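Sulfate transporter 4.1, chloroplastic (Arabidopsis thaliana, PDB 7LHV) is a proton-coupled sulfate transporter of the SLC26/SulP family that may take part in regulating sulfate assimilation. Local coordinates at residues A[141-146]-A[362-367]; A[186-191]-A[336-341]; A[192-197]-A[368-373]. All coordinates share one frame; numbering follows the deposited sequence.

Contact 1: residues A[141-146]-A[362-367]; sequences FGSSRQ and ELDSNS
Ser-143 and Leu-363 are the closest backbone pair here, their CA atoms 6.4 Å apart, where the turn that follows helix 125-141 runs past the linker between helices 330-358 and 365-381. This is a loop-to-loop contact in the membrane domain of an SLC26/SulP transporter, joining the end of helix 125-141 to that linker and the start of helix 365-381; the first loop leads on to strand 149-150, which pairs antiparallel with 388-389. Leu-363 points at the other loop, and its CD1 methyl packs on the Ser-144 backbone, 3.8 Å from Ser-144 CA, with Ser-144 CB alongside at 3.9 Å. The placement follows from a first torsion of -170°, which swings CG to the far side from the backbone N. Leu-363 also touches Ala-352 and Ala-356 of helix 330-358. Ser-143 points across too, but its hydroxyl touches carbon: OG lies 3.6 Å from Ser-367 CB. The Glu-368 carboxylate of helix 365-381 accepts a weak hydrogen bond from the backbone N of Ser-144. One carboxylate oxygen of Asp-364, OD1, lies 4.1 Å from Ser-143 OG, while the other is taken within the segment: Ser-367 OG donates to Asp-364 OD2 over 2.9 Å, arriving on the syn side and 22° out of the carboxylate plane.

Contact 2: residues A[186-191]-A[336-341]; sequences GILECI and TSALIT
This is a helix-helix packing contact inside the membrane domain, made by Leu-188 and Glu-189 of helix 173-194 against Ser-337, Ala-338 and Thr-341 of helix 330-358. The short axes come within 9.3 Å and cross at -55°. Leu-188 carries the apolar share. Its CD1 methyl rests over the peptide that joins Ser-337 to Ala-338, 3.7 Å from Ala-338 N, while nearer its root Leu-188 CB meets Thr-341 OG1, also at 3.7 Å. The Thr-341 hydroxyl that borders Leu-188 is bonded within its own helix, OG1 donating to Ser-337 O over 2.6 Å with a C=O...donor angle of 155°. The same carbonyl accepts from Thr-341 N, the two donors arriving from opposite faces of its plane. The threonine methyl, CG2, faces the same helix, 3.7 Å from Glu-189 CG, and the two side chains lie alongside and run antiparallel to each other. Extended beyond CG, Glu-189 carries OE2 on to a hydrogen bond from Asn-376 ND2. Around the contact, Ile-340 bridges Val-185 of helix 173-194 and Leu-158 and Val-159 of helix 153-166, while Leu-339 touches a bound sphingosine 1-phosphate and Glu-189 reaches over to helix 365-381.

Contact 3: residues A[192-197]-A[368-373]; sequences MGLLRL and ELFGLG. With LBN (1-palmitoyl-2-oleoyl-sn-glycero-3-phosphocholine), chain E.
The Phe-370 ring is met by Leu-194 at a slant, neither over a face nor at an edge, with Leu-194 CG 4.0 Å from Phe-370 CD1. The other flat group, the Arg-196 guanidinium, belongs to the lipid side: one face is covered by an acyl chain of the bound phosphatidylcholine, whose C36 lies 3.6 Å from Arg-196 NE and toward the rim, while Leu-194 O sits in plane at the edge. Phe-370 reaches its leucine because its CG is anti to the backbone N (chi1 -177°). Beside this pair the contact is almost backbone on backbone. Gly-193 brings its CA within 4.8 Å of Phe-370 CA and within 4.1 Å of Leu-369 CB. Leu-369 continues onto Ile-345 and Val-349 of helix 330-358. Beyond Gly-193 the chain turns toward the lipid, where Leu-197 CD2 approaches ester carbonyl oxygen O6 of the phosphatidylcholine at 3.8 Å. Trp-199 NE1 hydrogen-bonds to the lipid. The turn is a Schellman motif closing helix 173-194: Leu-197 N bonds to Met-192 O over 3.1 Å, Arg-196 N bonds weakly to Gly-193 O, and Arg-196 takes positive phi (54°), with Leu-194 to Leu-197 forming part of the phosphatidylcholine pocket.

In the fold
Taken together, the chemistry of the three contacts differs with their place. Contact 2 is buried and joins two membrane helices side by side, whereas contacts 1 and 3 are partly buried and lie where helices begin or end. Helix 365-381 serves contacts 1 and 3, whose centres are about 10 Å apart; helix 173-194 serves contacts 2 and 3, with centres about 9 Å apart. Contact 3 is therefore the junction of the set, touching both others, while contacts 1 and 2 do not meet directly. A leucine and serines of two loops make contact 1; a leucine, a glutamate and an internally bonded threonine make contact 2; a glycine and an aromatic ring make contact 3, whose 192-197 side also borders bound lipid.

Contact 1: residues A[141-146]-A[362-367]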
loop_
_atom_site.group_PDB
_atom_site.type_symbol
_atom_site.label_atom_id
_atom_site.label_comp_id
_atom_site.label_asym_id
_atom_site.label_seq_id
_atom_site.Cartn_x
_atom_site.Cartn_y
_atom_site.Cartn_z
ATOM N N PHE A 141 3.373 8.463 -32.247
ATOM C CA PHE A 141 2.999 7.402 -31.321
ATOM C C PHE A 141 2.178 7.896 -30.138
ATOM O O PHE A 141 1.913 7.117 -29.217
ATOM C CB PHE A 141 4.249 6.676 -30.815
ATOM C CG PHE A 141 4.973 5.909 -31.881
ATOM C CD1 PHE A 141 4.456 4.725 -32.371
ATOM C CD2 PHE A 141 6.170 6.374 -32.396
ATOM C CE1 PHE A 141 5.118 4.017 -33.353
ATOM C CE2 PHE A 141 6.837 5.671 -33.377
ATOM C CZ PHE A 141 6.310 4.492 -33.856
ATOM N N GLY A 142 1.768 9.156 -30.133
ATOM C CA GLY A 142 1.014 9.716 -29.030
ATOM C C GLY A 142 -0.477 9.737 -29.305
ATOM O O GLY A 142 -0.916 9.995 -30.422
ATOM N N SER A 143 -1.255 9.466 -28.259
ATOM C CA SER A 143 -2.707 9.462 -28.374
ATOM C C SER A 143 -3.314 10.849 -28.234
ATOM O O SER A 143 -4.337 11.134 -28.865
ATOM C CB SER A 143 -3.313 8.532 -27.322
ATOM O OG SER A 143 -2.949 7.187 -27.566
ATOM N N SER A 144 -2.715 11.713 -27.421
ATOM C CA SER A 144 -3.254 13.051 -27.225
ATOM C C SER A 144 -2.983 13.921 -28.444
ATOM O O SER A 144 -1.950 13.793 -29.104
ATOM C CB SER A 144 -2.647 13.689 -25.979
ATOM O OG SER A 144 -3.314 14.895 -25.656
ATOM N N ARG A 145 -3.927 14.810 -28.746
ATOM C CA ARG A 145 -3.806 15.707 -29.885
ATOM C C ARG A 145 -3.438 17.132 -29.495
ATOM O O ARG A 145 -3.135 17.937 -30.380
ATOM C CB ARG A 145 -5.112 15.719 -30.688
ATOM C CG ARG A 145 -5.513 14.358 -31.220
ATOM C CD ARG A 145 -6.878 14.400 -31.879
ATOM N NE ARG A 145 -7.370 13.064 -32.187
ATOM C CZ ARG A 145 -8.595 12.801 -32.623
ATOM N NH1 ARG A 145 -9.481 13.763 -32.818
ATOM N NH2 ARG A 145 -8.939 11.540 -32.867
ATOM N N GLN A 146 -3.455 17.464 -28.205
ATOM C CA GLN A 146 -3.058 18.784 -27.744
ATOM C C GLN A 146 -1.882 18.771 -26.780
ATOM O O GLN A 146 -1.374 19.846 -26.447
ATOM C CB GLN A 146 -4.233 19.509 -27.066
ATOM C CG GLN A 146 -5.331 20.005 -27.998
ATOM C CD GLN A 146 -6.137 18.888 -28.615
ATOM O OE1 GLN A 146 -6.182 18.737 -29.834
ATOM N NE2 GLN A 146 -6.787 18.094 -27.772
ATOM N N GLU A 362 -11.624 10.231 -27.884
ATOM C CA GLU A 362 -11.304 9.153 -26.959
ATOM C C GLU A 362 -9.815 9.110 -26.658
ATOM O O GLU A 362 -8.982 9.427 -27.511
ATOM C CB GLU A 362 -11.746 7.807 -27.534
ATOM C CG GLU A 362 -13.235 7.680 -27.774
ATOM C CD GLU A 362 -13.750 6.292 -27.456
ATOM O OE1 GLU A 362 -14.746 5.871 -28.078
ATOM O OE2 GLU A 362 -13.161 5.624 -26.581
ATOM N N LEU A 363 -9.483 8.700 -25.437
ATOM C CA LEU A 363 -8.098 8.523 -25.033
ATOM C C LEU A 363 -8.049 7.511 -23.901
ATOM O O LEU A 363 -8.925 7.500 -23.031
ATOM C CB LEU A 363 -7.469 9.852 -24.598
ATOM C CG LEU A 363 -5.961 9.904 -24.350
ATOM C CD1 LEU A 363 -5.442 11.273 -24.715
ATOM C CD2 LEU A 363 -5.631 9.598 -22.901
ATOM N N ASP A 364 -7.023 6.667 -23.916
ATOM C CA ASP A 364 -6.804 5.673 -22.879
ATOM C C ASP A 364 -5.455 5.902 -22.212
ATOM O O ASP A 364 -4.509 6.381 -22.843
ATOM C CB ASP A 364 -6.897 4.253 -23.446
ATOM C CG ASP A 364 -5.944 4.018 -24.594
ATOM O OD1 ASP A 364 -5.271 4.979 -25.015
ATOM O OD2 ASP A 364 -5.866 2.870 -25.076
ATOM N N SER A 365 -5.378 5.565 -20.926
ATOM C CA SER A 365 -4.191 5.853 -20.135
ATOM C C SER A 365 -3.044 4.892 -20.405
ATOM O O SER A 365 -1.942 5.119 -19.900
ATOM C CB SER A 365 -4.544 5.828 -18.651
ATOM O OG SER A 365 -5.715 6.583 -18.399
ATOM N N ASN A 366 -3.272 3.825 -21.167
ATOM C CA ASN A 366 -2.218 2.856 -21.439
ATOM C C ASN A 366 -1.494 3.142 -22.748
ATOM O O ASN A 366 -0.258 3.097 -22.796
ATOM C CB ASN A 366 -2.807 1.446 -21.452
ATOM C CG ASN A 366 -3.552 1.120 -20.174
ATOM O OD1 ASN A 366 -3.075 1.404 -19.077
ATOM N ND2 ASN A 366 -4.731 0.531 -20.312
ATOM N N SER A 367 -2.237 3.441 -23.815
ATOM C CA SER A 367 -1.593 3.799 -25.074
ATOM C C SER A 367 -0.826 5.107 -24.941
ATOM O O SER A 367 0.210 5.296 -25.588
ATOM C CB SER A 367 -2.629 3.897 -26.191
ATOM O OG SER A 367 -3.289 2.659 -26.383
#

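Contact 2: residues A[186-191]-A[336-341]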
loop_
_atom_site.group_PDB
_atom_site.type_symbol
_atom_site.label_atom_id
_atom_site.label_comp_id
_atom_site.label_asym_id
_atom_site.label_seq_id
_atom_site.Cartn_x
_atom_site.Cartn_y
_atom_site.Cartn_z
ATOM N N GLY A 186 11.891 5.632 -20.421
ATOM C CA GLY A 186 11.114 5.158 -21.553
ATOM C C GLY A 186 10.800 3.678 -21.471
ATOM O O GLY A 186 9.683 3.255 -21.774
ATOM N N ILE A 187 11.778 2.872 -21.056
ATOM C CA ILE A 187 11.546 1.435 -20.921
ATOM C C ILE A 187 10.504 1.159 -19.843
ATOM O O ILE A 187 9.593 0.343 -20.036
ATOM C CB ILE A 187 12.869 0.700 -20.644
ATOM C CG1 ILE A 187 13.616 0.451 -21.953
ATOM C CG2 ILE A 187 12.618 -0.610 -19.926
ATOM C CD1 ILE A 187 15.033 -0.020 -21.762
ATOM N N LEU A 188 10.615 1.833 -18.696
ATOM C CA LEU A 188 9.635 1.629 -17.632
ATOM C C LEU A 188 8.243 2.059 -18.070
ATOM O O LEU A 188 7.255 1.388 -17.756
ATOM C CB LEU A 188 10.055 2.380 -16.371
ATOM C CG LEU A 188 11.117 1.704 -15.506
ATOM C CD1 LEU A 188 11.484 2.585 -14.328
ATOM C CD2 LEU A 188 10.632 0.352 -15.029
ATOM N N GLU A 189 8.140 3.178 -18.790
ATOM C CA GLU A 189 6.841 3.637 -19.270
ATOM C C GLU A 189 6.243 2.661 -20.272
ATOM O O GLU A 189 5.042 2.377 -20.229
ATOM C CB GLU A 189 6.973 5.023 -19.893
ATOM C CG GLU A 189 7.320 6.115 -18.907
ATOM C CD GLU A 189 7.317 7.482 -19.546
ATOM O OE1 GLU A 189 7.287 8.489 -18.815
ATOM O OE2 GLU A 189 7.347 7.544 -20.791
ATOM N N CYS A 190 7.061 2.139 -21.189
ATOM C CA CYS A 190 6.558 1.159 -22.145
ATOM C C CYS A 190 6.095 -0.109 -21.442
ATOM O O CYS A 190 5.076 -0.700 -21.818
ATOM C CB CYS A 190 7.628 0.840 -23.186
ATOM S SG CYS A 190 7.657 1.973 -24.586
ATOM N N ILE A 191 6.833 -0.547 -20.420
ATOM C CA ILE A 191 6.435 -1.737 -19.670
ATOM C C ILE A 191 5.117 -1.496 -18.945
ATOM O O ILE A 191 4.207 -2.333 -18.979
ATOM C CB ILE A 191 7.552 -2.153 -18.697
ATOM C CG1 ILE A 191 8.638 -2.933 -19.436
ATOM C CG2 ILE A 191 6.992 -2.973 -17.550
ATOM C CD1 ILE A 191 9.883 -3.162 -18.617
ATOM N N THR A 336 15.178 6.779 -9.384
ATOM C CA THR A 336 14.743 7.999 -10.058
ATOM C C THR A 336 13.887 7.680 -11.280
ATOM O O THR A 336 12.842 8.305 -11.491
ATOM C CB THR A 336 15.952 8.843 -10.456
ATOM O OG1 THR A 336 16.669 9.230 -9.278
ATOM C CG2 THR A 336 15.502 10.090 -11.186
ATOM N N SER A 337 14.300 6.688 -12.076
ATOM C CA SER A 337 13.561 6.332 -13.284
ATOM C C SER A 337 12.118 5.970 -12.967
ATOM O O SER A 337 11.206 6.303 -13.730
ATOM C CB SER A 337 14.246 5.171 -14.001
ATOM O OG SER A 337 15.586 5.487 -14.310
ATOM N N ALA A 338 11.894 5.265 -11.858
ATOM C CA ALA A 338 10.529 4.998 -11.426
ATOM C C ALA A 338 9.817 6.290 -11.053
ATOM O O ALA A 338 8.704 6.558 -11.525
ATOM C CB ALA A 338 10.533 4.023 -10.250
ATOM N N LEU A 339 10.469 7.127 -10.242
ATOM C CA LEU A 339 9.836 8.350 -9.758
ATOM C C LEU A 339 9.376 9.223 -10.915
ATOM O O LEU A 339 8.200 9.605 -10.991
ATOM C CB LEU A 339 10.805 9.112 -8.858
ATOM C CG LEU A 339 10.396 10.504 -8.386
ATOM C CD1 LEU A 339 9.065 10.461 -7.663
ATOM C CD2 LEU A 339 11.473 11.079 -7.489
ATOM N N ILE A 340 10.281 9.515 -11.850
ATOM C CA ILE A 340 9.907 10.279 -13.036
ATOM C C ILE A 340 8.758 9.598 -13.759
ATOM O O ILE A 340 7.773 10.244 -14.137
ATOM C CB ILE A 340 11.126 10.468 -13.959
ATOM C CG1 ILE A 340 12.098 11.484 -13.361
ATOM C CG2 ILE A 340 10.684 10.900 -15.341
ATOM C CD1 ILE A 340 13.432 11.524 -14.059
ATOM N N THR A 341 8.841 8.274 -13.924
ATOM C CA THR A 341 7.757 7.548 -14.572
ATOM C C THR A 341 6.449 7.760 -13.829
ATOM O O THR A 341 5.406 7.996 -14.451
ATOM C CB THR A 341 8.088 6.060 -14.656
ATOM O OG1 THR A 341 9.282 5.880 -15.427
ATOM C CG2 THR A 341 6.950 5.300 -15.309
#

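Contact 3: residues A[192-197]-A[368-373]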
loop_
_atom_site.group_PDB
_atom_site.type_symbol
_atom_site.label_atom_id
_atom_site.label_comp_id
_atom_site.label_asym_id
_atom_site.label_seq_id
_atom_site.Cartn_x
_atom_site.Cartn_y
_atom_site.Cartn_z
ATOM N N MET A 192 4.985 -0.342 -18.288
ATOM C CA MET A 192 3.769 -0.049 -17.538
ATOM C C MET A 192 2.587 0.258 -18.446
ATOM O O MET A 192 1.441 0.202 -17.987
ATOM C CB MET A 192 4.008 1.120 -16.583
ATOM C CG MET A 192 5.027 0.827 -15.498
ATOM S SD MET A 192 4.329 0.019 -14.049
ATOM C CE MET A 192 3.352 1.347 -13.355
ATOM N N GLY A 193 2.831 0.605 -19.705
ATOM C CA GLY A 193 1.753 0.811 -20.649
ATOM C C GLY A 193 1.301 -0.469 -21.317
ATOM O O GLY A 193 0.106 -0.658 -21.560
ATOM N N LEU A 194 2.252 -1.352 -21.637
ATOM C CA LEU A 194 1.892 -2.641 -22.217
ATOM C C LEU A 194 1.163 -3.519 -21.208
ATOM O O LEU A 194 0.171 -4.174 -21.548
ATOM C CB LEU A 194 3.137 -3.353 -22.739
ATOM C CG LEU A 194 3.574 -3.007 -24.161
ATOM C CD1 LEU A 194 4.819 -3.792 -24.532
ATOM C CD2 LEU A 194 2.451 -3.281 -25.144
ATOM N N LEU A 195 1.636 -3.543 -19.964
ATOM C CA LEU A 195 1.016 -4.349 -18.924
ATOM C C LEU A 195 -0.191 -3.673 -18.290
ATOM O O LEU A 195 -0.847 -4.289 -17.446
ATOM C CB LEU A 195 2.041 -4.685 -17.837
ATOM C CG LEU A 195 3.289 -5.442 -18.287
ATOM C CD1 LEU A 195 4.180 -5.743 -17.096
ATOM C CD2 LEU A 195 2.907 -6.717 -19.014
ATOM N N ARG A 196 -0.491 -2.432 -18.673
ATOM C CA ARG A 196 -1.631 -1.689 -18.137
ATOM C C ARG A 196 -1.595 -1.631 -16.613
ATOM O O ARG A 196 -2.608 -1.822 -15.941
ATOM C CB ARG A 196 -2.952 -2.275 -18.633
ATOM C CG ARG A 196 -2.990 -2.518 -20.130
ATOM C CD ARG A 196 -4.074 -3.502 -20.510
ATOM N NE ARG A 196 -3.735 -4.244 -21.718
ATOM C CZ ARG A 196 -4.624 -4.702 -22.589
ATOM N NH1 ARG A 196 -5.921 -4.511 -22.418
ATOM N NH2 ARG A 196 -4.200 -5.368 -23.659
ATOM N N LEU A 197 -0.412 -1.356 -16.064
ATOM C CA LEU A 197 -0.210 -1.279 -14.625
ATOM C C LEU A 197 -0.245 0.151 -14.105
ATOM O O LEU A 197 0.271 0.419 -13.016
ATOM C CB LEU A 197 1.114 -1.938 -14.244
ATOM C CG LEU A 197 1.139 -3.463 -14.227
ATOM C CD1 LEU A 197 2.570 -3.960 -14.231
ATOM C CD2 LEU A 197 0.397 -3.979 -13.013
ATOM N N GLU A 368 -1.318 6.023 -24.105
ATOM C CA GLU A 368 -0.589 7.265 -23.873
ATOM C C GLU A 368 0.745 7.007 -23.186
ATOM O O GLU A 368 1.770 7.590 -23.563
ATOM C CB GLU A 368 -1.443 8.230 -23.055
ATOM C CG GLU A 368 -0.694 9.460 -22.593
ATOM C CD GLU A 368 -0.444 10.445 -23.717
ATOM O OE1 GLU A 368 -1.068 10.305 -24.789
ATOM O OE2 GLU A 368 0.382 11.362 -23.529
ATOM N N LEU A 369 0.759 6.135 -22.175
ATOM C CA LEU A 369 2.022 5.780 -21.533
ATOM C C LEU A 369 2.954 5.068 -22.501
ATOM O O LEU A 369 4.169 5.288 -22.475
ATOM C CB LEU A 369 1.776 4.912 -20.302
ATOM C CG LEU A 369 1.495 5.648 -18.998
ATOM C CD1 LEU A 369 1.069 4.669 -17.924
ATOM C CD2 LEU A 369 2.737 6.405 -18.570
ATOM N N PHE A 370 2.410 4.201 -23.355
ATOM C CA PHE A 370 3.253 3.534 -24.338
ATOM C C PHE A 370 3.868 4.545 -25.302
ATOM O O PHE A 370 5.048 4.437 -25.661
ATOM C CB PHE A 370 2.451 2.475 -25.093
ATOM C CG PHE A 370 3.267 1.693 -26.079
ATOM C CD1 PHE A 370 4.058 0.642 -25.655
ATOM C CD2 PHE A 370 3.242 2.005 -27.427
ATOM C CE1 PHE A 370 4.813 -0.082 -26.552
ATOM C CE2 PHE A 370 3.996 1.283 -28.331
ATOM C CZ PHE A 370 4.781 0.238 -27.891
ATOM N N GLY A 371 3.086 5.537 -25.729
ATOM C CA GLY A 371 3.620 6.567 -26.604
ATOM C C GLY A 371 4.694 7.404 -25.938
ATOM O O GLY A 371 5.719 7.717 -26.551
ATOM N N LEU A 372 4.478 7.775 -24.673
ATOM C CA LEU A 372 5.511 8.497 -23.933
ATOM C C LEU A 372 6.782 7.669 -23.812
ATOM O O LEU A 372 7.889 8.195 -23.962
ATOM C CB LEU A 372 5.007 8.887 -22.545
ATOM C CG LEU A 372 3.899 9.925 -22.438
ATOM C CD1 LEU A 372 3.456 10.062 -20.996
ATOM C CD2 LEU A 372 4.396 11.245 -22.966
ATOM N N GLY A 373 6.642 6.375 -23.527
ATOM C CA GLY A 373 7.814 5.524 -23.419
ATOM C C GLY A 373 8.577 5.404 -24.723
ATOM O O GLY A 373 9.808 5.453 -24.737
HETATM C C1 LBN E . -3.797 -5.930 -14.879
HETATM P P1 LBN E . -5.891 -4.488 -15.608
HETATM C C2 LBN E . -2.739 -6.400 -15.843
HETATM C C3 LBN E . -2.335 -7.834 -15.611
HETATM C C5 LBN E . 3.880 -7.961 -22.835
HETATM O O1 LBN E . -4.345 -4.648 -15.244
HETATM O O2 LBN E . -6.731 -4.608 -14.395
HETATM O O3 LBN E . -6.151 -5.388 -16.748
HETATM O O4 LBN E . -6.100 -3.021 -16.189
HETATM C C25 LBN E . -0.026 -8.247 -15.401
HETATM O O5 LBN E . -1.064 -8.163 -16.219
HETATM C C26 LBN E . 0.874 -9.389 -15.725
HETATM O O6 LBN E . 0.157 -7.497 -14.505
HETATM C C27 LBN E . 2.326 -9.082 -15.394
HETATM C C28 LBN E . 2.691 -9.217 -13.928
HETATM C C29 LBN E . 3.732 -8.212 -13.477
HETATM C C30 LBN E . 4.646 -8.710 -12.374
HETATM C C31 LBN E . 5.391 -7.602 -11.655
HETATM C C34 LBN E . -3.490 -7.144 -18.050
HETATM O O7 LBN E . -3.180 -6.142 -17.216
HETATM C C35 LBN E . -2.454 -7.307 -19.120
HETATM O O8 LBN E . -4.519 -7.758 -18.006
HETATM C C36 LBN E . -3.086 -7.605 -20.465
HETATM C C37 LBN E . -2.085 -7.684 -21.578
HETATM C C38 LBN E . -0.674 -7.701 -21.093
HETATM C C39 LBN E . 0.264 -8.379 -22.052
HETATM C C40 LBN E . 0.293 -7.753 -23.422
HETATM C C41 LBN E . 1.681 -7.783 -24.026
HETATM C C42 LBN E . 2.660 -8.393 -23.081
#